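Local coordinates for protein fuculose-1-phosphate aldolase (Glaciozyma antarctica, PDB 4XXF) that is a zinc-binding member of the class II aldolase and adducin family, assembled from four copies of the chain, at residues A[120-126]-A[201-207]; A[135-141]-A[216-220]; A[141-146]-A[224-228]; A[182-186]-A[197-201]. All coordinates share one frame; numbering follows the deposited sequence.

Interaction 1: residues A[120-126]-A[201-207]; sequences STYGKAF and EKQCQVQ
Tyr122 and Glu201 meet where helix 121-127 packs on helix 190-213 in this class II aldolase/adducin fold, the two short axes running 56° apart with a closest approach of 7.8 Å. The Glu201 chain bends at its second torsion (chi2 70°), which lays the carboxylate across the start of helix 121-127. There OE2 accepts the backbone N-H of Tyr122 (N to OE2 2.9 Å), and OE1 accepts that of Gly123 (N to OE1 2.8 Å), both on the syn side and somewhat out of the carboxylate plane. Ser120 OG donates to the same OE1 at 2.7 Å, from the face opposite Gly123 N. Three bonds therefore fix the rotation of a buried carboxylate, and its negative charge at the N-terminal end of a helix is probably stabilised by the helix dipole.

The Tyr122 ring is covered on one face by Gln205, whose CG stands 3.5 Å from the ring centroid in a CH-pi contact. Beyond CG the extended chain brings the amide over the rim, stacked with its plane 3° from that of the ring. Farther along, Phe126 meets Cys204 in an oblique sulfur-aromatic contact, CD2 to SG 3.8 Å. Gln207, whose amide bonds Ala134 N and Asp211 OD2, also presses on this ring, with CD 3.3 Å from Phe126 CE1.

Interaction 2: residues A[135-141]-A[216-220]; sequences ITTQDSC and TIPID
Ile219 carries the contact between two loops, one leading from helix 121-127 to strand 147-150 and the other joining helices 190-213 and 221-231. Its backbone N donates to Ile135 O at 3.0 Å, nearly straight (159° at the hydrogen) and in the carbonyl plane. With CG1 beside the backbone N (chi1 -68°) and an extended chain beyond it, CD1 is carried into the bend of residues 136-141. Ile219 CD1 lies 3.3 Å from Thr137 O and 3.7 Å from Cys141 SG. On the flank of the bend, the Thr136 and Thr216 side chains cross at about a right angle, Thr136 CG2 lying 3.9 Å from Thr216 OG1.

The bend itself is braced from within. Thr137 OG1 accepts from Ser140 N at 3.0 Å, an ST motif, while Ser140 OG donates back to a lone pair of Thr137 O at 2.6 Å. Thr137 OG1 also bonds Gln203 OE1 of helix 190-213. From the third subunit, Asn180 ND2 bridges the two loops by bonding both Thr136 O and Ile217 O, and the side chain of Gln138, about 4 Å from a bound zinc ion, packs on His181 of that subunit.

Thr137 O thus touches a methyl while accepting Ser140 OG and a weak bond from Cys141 N, and the two segments are joined by a single hydrogen bond, with van der Waals packing of Ile219 and Thr136 beside it.

Interaction 3: residues A[141-146]-A[224-228]; sequences CAFYGD and AAFTF
The Tyr144 ring rests one face on the start of segment 224-228: Ala224 CB stands 3.6 Å above its plane, offset toward the rim, as a CH-pi contact, and Ala225 N lies over the same face. CG of Tyr144 is opposite the backbone N (chi1 171°), which carries the ring over these two alanines, and Tyr144 CE2 reaches Ala225 CB at 3.8 Å. The Phe228 ring instead turns its edge to backbone oxygens, with Cys141 O in the ring plane 3.2 Å from CD1 and Ala142 O 3.4 Å from CE1. These place partly positive ring hydrogens against carbonyls. Asp146 sets its carboxylate at 88° to the Phe228 ring, its CB 3.8 Å from CE1. Away from the rings, Cys141 CB packs on Thr227 CG2 at 3.6 Å.

A type II turn from Phe143 to Asp146, with Gly145 at positive phi, lets Tyr144 and Asp146 reach the same helix. Their polar ends are held elsewhere: Tyr144 OH by Glu221, and Asp146 OD2 by a salt bridge to Lys174.

Segment 141-146 is thereby wedged between two helices. Tyr144 and Cys141 lie against helix 221-231, whereas Phe143 packs on Met199 and Leu200 of helix 190-213, just before the chain enters edge strand 147-150.

Interaction 4: residues A[182-186]-A[197-201]; sequences GLLTV and FIMLE
Strand 182-186 and helix 197-201 run roughly antiparallel, at 149°, the segment axes approaching to 8.9 Å, with Thr185 and Phe197 having the nearest CA atoms at 5.8 Å. Strand alternation points Leu183 and Thr185 at the helix and Leu184 away from it; the helix answers with Phe197, Leu200 and Glu201, spaced three and four residues apart.

Leu183 divides its branches among all three. CD1 lies over a face of the Phe197 ring and 3.7 Å from Glu201 OE1, CD2 meets Leu200 CD2 at 3.8 Å, and CB touches Phe197 CE2 at 3.8 Å. The Glu201 carboxylate is itself hydrogen-bonded by Ser120 OG and the start of helix 121-127. Thr185 comes to the Phe197 ring at its edge, OG1 in the ring plane and 3.6 Å from Phe197 CB. Its CG2, beside the backbone N, packs 3.6 Å from Phe197 N, while OG1 is hydrogen-bonded to Ala193 O.

Phe197 also meets the rings of Phe33 and Phe38, and Leu183 O is hydrogen-bonded to ND1 of the zinc ligand His117. Strand 182-187 lies between strands 114-118 and 175-178, with helix 190-213 packed on one face of the sheet and Leu184 turned to helix 96-108 on the other.

Overall arrangement
From the N terminus, the first contact segment met is 120-126 on helix 121-127, which closes interaction 1 once helix 190-213 follows. The next loop supplies 135-141 and 141-146, sharing Cys141, for interactions 2 and 3. The sheet strand 182-187 then turns directly into helix 190-213, closing the short loop of interaction 4, which is nested within the other three. After 201-207 completes interaction 1, segments 216-220 and 224-228 complete interactions 2 and 3, so these three loops cross one another. Helix 190-213 serves interactions 1 and 4, which share Glu201, and its Gln203 reaches interaction 2; helix 221-231 is tied to this core through the 135-146 loop.

Interaction 1: residues A[120-126]-A[201-207]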
loop_
_atom_site.group_PDB
_atom_site.type_symbol
_atom_site.label_atom_id
_atom_site.label_comp_id
_atom_site.label_asym_id
_atom_site.label_seq_id
_atom_site.Cartn_x
_atom_site.Cartn_y
_atom_site.Cartn_z
ATOM N N SER A 120 -2.980 -9.951 11.641
ATOM C CA SER A 120 -2.284 -9.170 10.628
ATOM C C SER A 120 -2.001 -10.019 9.403
ATOM O O SER A 120 -1.809 -11.232 9.503
ATOM C CB SER A 120 -0.992 -8.590 11.204
ATOM O OG SER A 120 -0.209 -9.610 11.832
ATOM N N THR A 121 -1.995 -9.368 8.246
ATOM C CA THR A 121 -1.985 -10.038 6.953
ATOM C C THR A 121 -0.818 -10.988 6.749
ATOM O O THR A 121 -1.022 -12.145 6.392
ATOM C CB THR A 121 -1.959 -8.999 5.838
ATOM O OG1 THR A 121 -3.117 -8.159 5.945
ATOM C CG2 THR A 121 -1.997 -9.672 4.483
ATOM N N TYR A 122 0.398 -10.512 6.986
ATOM C CA TYR A 122 1.570 -11.303 6.649
ATOM C C TYR A 122 1.823 -12.382 7.690
ATOM O O TYR A 122 2.211 -13.492 7.345
ATOM C CB TYR A 122 2.797 -10.395 6.461
ATOM C CG TYR A 122 2.571 -9.406 5.338
ATOM C CD1 TYR A 122 2.362 -9.854 4.034
ATOM C CD2 TYR A 122 2.514 -8.042 5.580
ATOM C CE1 TYR A 122 2.117 -8.969 2.998
ATOM C CE2 TYR A 122 2.264 -7.141 4.548
ATOM C CZ TYR A 122 2.063 -7.619 3.255
ATOM O OH TYR A 122 1.832 -6.748 2.214
ATOM N N GLY A 123 1.606 -12.074 8.963
ATOM C CA GLY A 123 1.727 -13.091 9.999
ATOM C C GLY A 123 0.727 -14.207 9.787
ATOM O O GLY A 123 1.045 -15.383 9.962
ATOM N N LYS A 124 -0.490 -13.837 9.421
ATOM C CA LYS A 124 -1.521 -14.809 9.129
ATOM C C LYS A 124 -1.131 -15.690 7.934
ATOM O O LYS A 124 -1.175 -16.926 8.014
ATOM C CB LYS A 124 -2.843 -14.074 8.886
ATOM C CG LYS A 124 -3.966 -14.945 8.429
ATOM C CD LYS A 124 -5.327 -14.265 8.589
ATOM C CE LYS A 124 -5.365 -12.879 7.993
ATOM N NZ LYS A 124 -6.757 -12.344 8.077
ATOM N N ALA A 125 -0.721 -15.075 6.830
ATOM C CA ALA A 125 -0.332 -15.838 5.653
ATOM C C ALA A 125 0.862 -16.738 5.944
ATOM O O ALA A 125 0.886 -17.908 5.563
ATOM C CB ALA A 125 -0.017 -14.906 4.481
ATOM N N PHE A 126 1.866 -16.204 6.629
ATOM C CA PHE A 126 3.023 -17.032 6.927
ATOM C C PHE A 126 2.670 -18.186 7.868
ATOM O O PHE A 126 3.171 -19.301 7.721
ATOM C CB PHE A 126 4.167 -16.197 7.512
ATOM C CG PHE A 126 5.404 -17.009 7.744
ATOM C CD1 PHE A 126 6.112 -17.503 6.659
ATOM C CD2 PHE A 126 5.812 -17.360 9.027
ATOM C CE1 PHE A 126 7.230 -18.294 6.838
ATOM C CE2 PHE A 126 6.944 -18.148 9.222
ATOM C CZ PHE A 126 7.644 -18.625 8.124
ATOM N N GLU A 201 5.800 -9.127 12.215
ATOM C CA GLU A 201 4.953 -8.960 11.038
ATOM C C GLU A 201 5.796 -8.600 9.817
ATOM O O GLU A 201 5.606 -9.161 8.732
ATOM C CB GLU A 201 3.881 -7.894 11.293
ATOM C CG GLU A 201 3.007 -7.513 10.070
ATOM C CD GLU A 201 2.036 -8.581 9.609
ATOM O OE1 GLU A 201 1.931 -9.650 10.259
ATOM O OE2 GLU A 201 1.356 -8.318 8.593
ATOM N N LYS A 202 6.757 -7.698 10.002
ATOM C CA LYS A 202 7.643 -7.323 8.902
ATOM C C LYS A 202 8.480 -8.502 8.423
ATOM O O LYS A 202 8.610 -8.715 7.209
ATOM C CB LYS A 202 8.555 -6.164 9.314
ATOM C CG LYS A 202 9.519 -5.697 8.212
ATOM C CD LYS A 202 8.830 -5.263 6.924
ATOM C CE LYS A 202 7.940 -4.041 7.125
ATOM N NZ LYS A 202 7.295 -3.616 5.848
ATOM N N GLN A 203 9.047 -9.296 9.334
ATOM C CA GLN A 203 9.867 -10.398 8.869
ATOM C C GLN A 203 9.014 -11.480 8.196
ATOM O O GLN A 203 9.484 -12.132 7.264
ATOM C CB GLN A 203 10.703 -10.990 10.000
ATOM C CG GLN A 203 11.697 -12.042 9.495
ATOM C CD GLN A 203 12.684 -11.524 8.459
ATOM O OE1 GLN A 203 13.080 -10.365 8.477
ATOM N NE2 GLN A 203 13.095 -12.399 7.560
ATOM N N CYS A 204 7.769 -11.671 8.638
ATOM C CA CYS A 204 6.886 -12.588 7.918
ATOM C C CYS A 204 6.649 -12.092 6.488
ATOM O O CYS A 204 6.672 -12.880 5.546
ATOM C CB CYS A 204 5.553 -12.739 8.645
ATOM S SG CYS A 204 5.622 -13.709 10.157
ATOM N N GLN A 205 6.434 -10.786 6.336
ATOM C CA GLN A 205 6.291 -10.181 5.022
ATOM C C GLN A 205 7.520 -10.430 4.160
ATOM O O GLN A 205 7.413 -10.805 2.986
ATOM C CB GLN A 205 6.042 -8.682 5.166
ATOM C CG GLN A 205 5.784 -7.964 3.840
ATOM C CD GLN A 205 5.688 -6.470 4.014
ATOM O OE1 GLN A 205 5.891 -5.944 5.115
ATOM N NE2 GLN A 205 5.357 -5.769 2.932
ATOM N N VAL A 206 8.689 -10.218 4.755
ATOM C CA VAL A 206 9.963 -10.414 4.079
ATOM C C VAL A 206 10.138 -11.874 3.649
ATOM O O VAL A 206 10.543 -12.147 2.515
ATOM C CB VAL A 206 11.128 -9.968 4.992
ATOM C CG1 VAL A 206 12.447 -10.516 4.500
ATOM C CG2 VAL A 206 11.163 -8.438 5.086
ATOM N N GLN A 207 9.820 -12.815 4.528
ATOM C CA GLN A 207 9.982 -14.219 4.176
ATOM C C GLN A 207 9.028 -14.623 3.047
ATOM O O GLN A 207 9.426 -15.372 2.156
ATOM C CB GLN A 207 9.778 -15.140 5.387
ATOM C CG GLN A 207 9.947 -16.626 5.000
ATOM C CD GLN A 207 10.368 -17.538 6.130
ATOM O OE1 GLN A 207 10.584 -17.112 7.273
ATOM N NE2 GLN A 207 10.471 -18.818 5.811
#

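Interaction 2: residues A[135-141]-A[216-220]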
loop_
_atom_site.group_PDB
_atom_site.type_symbol
_atom_site.label_atom_id
_atom_site.label_comp_id
_atom_site.label_asym_id
_atom_site.label_seq_id
_atom_site.Cartn_x
_atom_site.Cartn_y
_atom_site.Cartn_z
ATOM N N ILE A 135 15.803 -17.060 10.024
ATOM C CA ILE A 135 16.604 -15.934 10.480
ATOM C C ILE A 135 17.538 -15.524 9.335
ATOM O O ILE A 135 18.669 -16.006 9.214
ATOM C CB ILE A 135 17.373 -16.273 11.778
ATOM C CG1 ILE A 135 16.404 -16.813 12.847
ATOM C CG2 ILE A 135 18.122 -15.045 12.291
ATOM C CD1 ILE A 135 15.237 -15.888 13.200
ATOM N N THR A 136 17.017 -14.642 8.482
ATOM C CA THR A 136 17.650 -14.297 7.208
ATOM C C THR A 136 17.965 -12.803 7.056
ATOM O O THR A 136 18.497 -12.387 6.030
ATOM C CB THR A 136 16.755 -14.686 6.039
ATOM O OG1 THR A 136 15.508 -14.009 6.197
ATOM C CG2 THR A 136 16.508 -16.193 6.021
ATOM N N THR A 137 17.616 -11.999 8.059
ATOM C CA THR A 137 17.910 -10.566 8.037
ATOM C C THR A 137 18.419 -10.122 9.394
ATOM O O THR A 137 18.157 -10.767 10.412
ATOM C CB THR A 137 16.680 -9.708 7.696
ATOM O OG1 THR A 137 15.743 -9.796 8.774
ATOM C CG2 THR A 137 16.031 -10.167 6.396
ATOM N N GLN A 138 19.135 -9.006 9.419
ATOM C CA GLN A 138 19.601 -8.466 10.685
ATOM C C GLN A 138 18.425 -8.231 11.635
ATOM O O GLN A 138 18.472 -8.618 12.804
ATOM C CB GLN A 138 20.367 -7.178 10.444
ATOM C CG GLN A 138 20.870 -6.533 11.704
ATOM C CD GLN A 138 21.772 -5.360 11.415
ATOM O OE1 GLN A 138 22.718 -5.471 10.638
ATOM N NE2 GLN A 138 21.471 -4.217 12.025
ATOM N N ASP A 139 17.352 -7.631 11.127
ATOM C CA ASP A 139 16.165 -7.375 11.946
ATOM C C ASP A 139 15.573 -8.657 12.538
ATOM O O ASP A 139 15.137 -8.681 13.699
ATOM C CB ASP A 139 15.100 -6.651 11.109
ATOM C CG ASP A 139 15.539 -5.250 10.660
ATOM O OD1 ASP A 139 16.213 -4.531 11.427
ATOM O OD2 ASP A 139 15.202 -4.852 9.528
ATOM N N SER A 140 15.544 -9.725 11.741
ATOM C CA SER A 140 15.005 -11.003 12.211
ATOM C C SER A 140 15.790 -11.593 13.377
ATOM O O SER A 140 15.279 -12.446 14.096
ATOM C CB SER A 140 14.955 -12.021 11.068
ATOM O OG SER A 140 16.230 -12.543 10.771
ATOM N N CYS A 141 17.027 -11.149 13.569
ATOM C CA CYS A 141 17.838 -11.695 14.648
ATOM C C CYS A 141 17.293 -11.319 16.020
ATOM O O CYS A 141 17.707 -11.907 17.015
ATOM C CB CYS A 141 19.281 -11.233 14.517
ATOM S SG CYS A 141 20.146 -11.943 13.093
ATOM N N THR A 216 16.393 -18.374 0.074
ATOM C CA THR A 216 17.101 -17.536 1.026
ATOM C C THR A 216 18.376 -18.195 1.548
ATOM O O THR A 216 18.528 -19.417 1.532
ATOM C CB THR A 216 16.218 -17.165 2.230
ATOM O OG1 THR A 216 15.735 -18.358 2.852
ATOM C CG2 THR A 216 15.039 -16.309 1.797
ATOM N N ILE A 217 19.284 -17.347 2.015
ATOM C CA ILE A 217 20.494 -17.784 2.690
ATOM C C ILE A 217 20.369 -17.400 4.157
ATOM O O ILE A 217 20.263 -16.214 4.475
ATOM C CB ILE A 217 21.748 -17.133 2.074
ATOM C CG1 ILE A 217 21.812 -17.426 0.569
ATOM C CG2 ILE A 217 23.001 -17.620 2.786
ATOM C CD1 ILE A 217 22.970 -16.766 -0.144
ATOM N N PRO A 218 20.356 -18.392 5.058
ATOM C CA PRO A 218 20.255 -18.058 6.481
ATOM C C PRO A 218 21.501 -17.325 6.965
ATOM O O PRO A 218 22.593 -17.587 6.472
ATOM C CB PRO A 218 20.118 -19.427 7.158
ATOM C CG PRO A 218 20.734 -20.389 6.192
ATOM C CD PRO A 218 20.421 -19.844 4.826
ATOM N N ILE A 219 21.334 -16.411 7.909
ATOM C CA ILE A 219 22.478 -15.827 8.598
ATOM C C ILE A 219 23.192 -16.928 9.369
ATOM O O ILE A 219 22.543 -17.788 9.961
ATOM C CB ILE A 219 22.029 -14.705 9.540
ATOM C CG1 ILE A 219 21.520 -13.539 8.708
ATOM C CG2 ILE A 219 23.169 -14.257 10.451
ATOM C CD1 ILE A 219 20.822 -12.464 9.511
ATOM N N ASP A 220 24.522 -16.933 9.327
ATOM C CA ASP A 220 25.305 -17.904 10.087
ATOM C C ASP A 220 24.970 -17.748 11.569
ATOM O O ASP A 220 24.826 -16.631 12.054
ATOM C CB ASP A 220 26.801 -17.702 9.828
ATOM C CG ASP A 220 27.639 -18.890 10.257
ATOM O OD1 ASP A 220 27.094 -20.013 10.342
ATOM O OD2 ASP A 220 28.849 -18.699 10.508
#

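Interaction 3: residues A[141-146]-A[224-228]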
loop_
_atom_site.group_PDB
_atom_site.type_symbol
_atom_site.label_atom_id
_atom_site.label_comp_id
_atom_site.label_asym_id
_atom_site.label_seq_id
_atom_site.Cartn_x
_atom_site.Cartn_y
_atom_site.Cartn_z
ATOM N N CYS A 141 17.027 -11.149 13.569
ATOM C CA CYS A 141 17.838 -11.695 14.648
ATOM C C CYS A 141 17.293 -11.319 16.020
ATOM O O CYS A 141 17.707 -11.907 17.015
ATOM C CB CYS A 141 19.281 -11.233 14.517
ATOM S SG CYS A 141 20.146 -11.943 13.093
ATOM N N ALA A 142 16.362 -10.365 16.086
ATOM C CA ALA A 142 15.669 -10.092 17.340
ATOM C C ALA A 142 14.903 -11.330 17.823
ATOM O O ALA A 142 14.567 -11.439 19.010
ATOM C CB ALA A 142 14.718 -8.910 17.171
ATOM N N PHE A 143 14.641 -12.259 16.903
ATOM C CA PHE A 143 13.864 -13.468 17.188
ATOM C C PHE A 143 14.691 -14.740 17.201
ATOM O O PHE A 143 14.142 -15.836 17.372
ATOM C CB PHE A 143 12.740 -13.616 16.165
ATOM C CG PHE A 143 11.799 -12.454 16.164
ATOM C CD1 PHE A 143 10.870 -12.301 17.175
ATOM C CD2 PHE A 143 11.883 -11.482 15.184
ATOM C CE1 PHE A 143 10.026 -11.208 17.191
ATOM C CE2 PHE A 143 11.038 -10.387 15.194
ATOM C CZ PHE A 143 10.117 -10.241 16.201
ATOM N N TYR A 144 16.001 -14.611 17.032
ATOM C CA TYR A 144 16.881 -15.777 17.029
ATOM C C TYR A 144 16.756 -16.568 18.322
ATOM O O TYR A 144 16.997 -16.046 19.401
ATOM C CB TYR A 144 18.326 -15.338 16.806
ATOM C CG TYR A 144 19.325 -16.444 16.999
ATOM C CD1 TYR A 144 19.435 -17.468 16.070
ATOM C CD2 TYR A 144 20.134 -16.475 18.114
ATOM C CE1 TYR A 144 20.338 -18.490 16.243
ATOM C CE2 TYR A 144 21.043 -17.487 18.294
ATOM C CZ TYR A 144 21.134 -18.487 17.358
ATOM O OH TYR A 144 22.047 -19.499 17.554
ATOM N N GLY A 145 16.339 -17.821 18.193
ATOM C CA GLY A 145 16.144 -18.693 19.337
ATOM C C GLY A 145 15.069 -18.228 20.304
ATOM O O GLY A 145 14.989 -18.745 21.425
ATOM N N ASP A 146 14.234 -17.283 19.885
ATOM C CA ASP A 146 13.302 -16.656 20.816
ATOM C C ASP A 146 11.911 -16.465 20.232
ATOM O O ASP A 146 11.156 -15.602 20.688
ATOM C CB ASP A 146 13.850 -15.305 21.298
ATOM C CG ASP A 146 13.376 -14.943 22.705
ATOM O OD1 ASP A 146 13.193 -15.855 23.549
ATOM O OD2 ASP A 146 13.208 -13.741 22.983
ATOM N N ALA A 224 24.027 -14.465 14.023
ATOM C CA ALA A 224 22.661 -14.265 14.515
ATOM C C ALA A 224 22.653 -14.073 16.031
ATOM O O ALA A 224 21.948 -13.205 16.548
ATOM C CB ALA A 224 21.761 -15.434 14.118
ATOM N N ALA A 225 23.435 -14.884 16.743
ATOM C CA ALA A 225 23.551 -14.781 18.196
ATOM C C ALA A 225 24.127 -13.430 18.600
ATOM O O ALA A 225 23.678 -12.814 19.558
ATOM C CB ALA A 225 24.425 -15.919 18.740
ATOM N N PHE A 226 25.129 -12.976 17.862
ATOM C CA PHE A 226 25.746 -11.687 18.139
ATOM C C PHE A 226 24.724 -10.558 18.022
ATOM O O PHE A 226 24.625 -9.689 18.892
ATOM C CB PHE A 226 26.919 -11.451 17.182
ATOM C CG PHE A 226 27.576 -10.114 17.354
ATOM C CD1 PHE A 226 28.574 -9.940 18.291
ATOM C CD2 PHE A 226 27.189 -9.030 16.580
ATOM C CE1 PHE A 226 29.184 -8.711 18.458
ATOM C CE2 PHE A 226 27.796 -7.795 16.741
ATOM C CZ PHE A 226 28.792 -7.637 17.678
ATOM N N THR A 227 23.949 -10.592 16.944
ATOM C CA THR A 227 22.975 -9.543 16.685
ATOM C C THR A 227 21.811 -9.605 17.687
ATOM O O THR A 227 21.286 -8.563 18.096
ATOM C CB THR A 227 22.474 -9.631 15.229
ATOM O OG1 THR A 227 23.600 -9.577 14.342
ATOM C CG2 THR A 227 21.555 -8.468 14.900
ATOM N N PHE A 228 21.427 -10.807 18.110
ATOM C CA PHE A 228 20.381 -10.952 19.117
ATOM C C PHE A 228 20.748 -10.233 20.418
ATOM O O PHE A 228 19.874 -9.666 21.087
ATOM C CB PHE A 228 20.098 -12.429 19.402
ATOM C CG PHE A 228 19.063 -12.652 20.475
ATOM C CD1 PHE A 228 17.714 -12.717 20.157
ATOM C CD2 PHE A 228 19.432 -12.783 21.807
ATOM C CE1 PHE A 228 16.760 -12.919 21.144
ATOM C CE2 PHE A 228 18.479 -12.983 22.801
ATOM C CZ PHE A 228 17.138 -13.047 22.464
#

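Interaction 4: residues A[182-186]-A[197-201]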
loop_
_atom_site.group_PDB
_atom_site.type_symbol
_atom_site.label_atom_id
_atom_site.label_comp_id
_atom_site.label_asym_id
_atom_site.label_seq_id
_atom_site.Cartn_x
_atom_site.Cartn_y
_atom_site.Cartn_z
ATOM N N GLY A 182 -2.056 -16.648 13.298
ATOM C CA GLY A 182 -1.326 -15.397 13.222
ATOM C C GLY A 182 -0.303 -15.289 14.329
ATOM O O GLY A 182 0.221 -16.293 14.802
ATOM N N LEU A 183 -0.058 -14.062 14.755
ATOM C CA LEU A 183 1.049 -13.751 15.655
ATOM C C LEU A 183 0.586 -13.317 17.030
ATOM O O LEU A 183 -0.442 -12.659 17.172
ATOM C CB LEU A 183 1.901 -12.631 15.063
ATOM C CG LEU A 183 2.350 -12.793 13.612
ATOM C CD1 LEU A 183 3.106 -11.538 13.204
ATOM C CD2 LEU A 183 3.217 -14.012 13.466
ATOM N N LEU A 184 1.385 -13.637 18.039
ATOM C CA LEU A 184 1.196 -13.083 19.372
ATOM C C LEU A 184 2.566 -12.742 19.955
ATOM O O LEU A 184 3.515 -13.527 19.817
ATOM C CB LEU A 184 0.438 -14.075 20.262
ATOM C CG LEU A 184 0.181 -13.679 21.719
ATOM C CD1 LEU A 184 -1.082 -14.336 22.227
ATOM C CD2 LEU A 184 1.339 -14.070 22.628
ATOM N N THR A 185 2.677 -11.576 20.598
ATOM C CA THR A 185 3.931 -11.172 21.221
ATOM C C THR A 185 3.689 -10.749 22.654
ATOM O O THR A 185 2.572 -10.386 23.031
ATOM C CB THR A 185 4.619 -10.017 20.472
ATOM O OG1 THR A 185 3.767 -8.865 20.503
ATOM C CG2 THR A 185 4.909 -10.409 19.029
ATOM N N VAL A 186 4.745 -10.811 23.463
ATOM C CA VAL A 186 4.655 -10.415 24.864
ATOM C C VAL A 186 5.810 -9.491 25.205
ATOM O O VAL A 186 6.829 -9.477 24.511
ATOM C CB VAL A 186 4.671 -11.642 25.815
ATOM C CG1 VAL A 186 3.583 -12.633 25.426
ATOM C CG2 VAL A 186 6.049 -12.308 25.810
ATOM N N PHE A 197 5.925 -7.195 17.823
ATOM C CA PHE A 197 4.864 -7.467 16.857
ATOM C C PHE A 197 5.172 -6.811 15.511
ATOM O O PHE A 197 5.056 -7.451 14.463
ATOM C CB PHE A 197 3.495 -7.006 17.377
ATOM C CG PHE A 197 2.351 -7.648 16.651
ATOM C CD1 PHE A 197 1.960 -7.189 15.400
ATOM C CD2 PHE A 197 1.687 -8.732 17.190
ATOM C CE1 PHE A 197 0.932 -7.803 14.703
ATOM C CE2 PHE A 197 0.641 -9.325 16.502
ATOM C CZ PHE A 197 0.271 -8.863 15.258
ATOM N N ILE A 198 5.556 -5.537 15.525
ATOM C CA ILE A 198 5.910 -4.832 14.294
ATOM C C ILE A 198 7.039 -5.557 13.562
ATOM O O ILE A 198 6.995 -5.749 12.335
ATOM C CB ILE A 198 6.330 -3.374 14.590
ATOM C CG1 ILE A 198 5.115 -2.554 15.026
ATOM C CG2 ILE A 198 6.964 -2.726 13.370
ATOM C CD1 ILE A 198 5.497 -1.218 15.686
ATOM N N MET A 199 8.066 -5.955 14.307
ATOM C CA MET A 199 9.217 -6.601 13.691
ATOM C C MET A 199 8.881 -7.987 13.174
ATOM O O MET A 199 9.403 -8.403 12.136
ATOM C CB MET A 199 10.391 -6.652 14.672
ATOM C CG MET A 199 10.908 -5.254 15.016
ATOM S SD MET A 199 12.277 -5.285 16.194
ATOM C CE MET A 199 13.627 -5.802 15.131
ATOM N N LEU A 200 8.027 -8.715 13.885
ATOM C CA LEU A 200 7.679 -10.073 13.458
ATOM C C LEU A 200 6.775 -10.034 12.230
ATOM O O LEU A 200 6.980 -10.805 11.293
ATOM C CB LEU A 200 7.012 -10.848 14.602
ATOM C CG LEU A 200 6.716 -12.330 14.362
ATOM C CD1 LEU A 200 7.981 -13.073 13.966
ATOM C CD2 LEU A 200 6.127 -12.912 15.622
ATOM N N GLU A 201 5.800 -9.127 12.215
ATOM C CA GLU A 201 4.953 -8.960 11.038
ATOM C C GLU A 201 5.796 -8.600 9.817
ATOM O O GLU A 201 5.606 -9.161 8.732
ATOM C CB GLU A 201 3.881 -7.894 11.293
ATOM C CG GLU A 201 3.007 -7.513 10.070
ATOM C CD GLU A 201 2.036 -8.581 9.609
ATOM O OE1 GLU A 201 1.931 -9.650 10.259
ATOM O OE2 GLU A 201 1.356 -8.318 8.593
#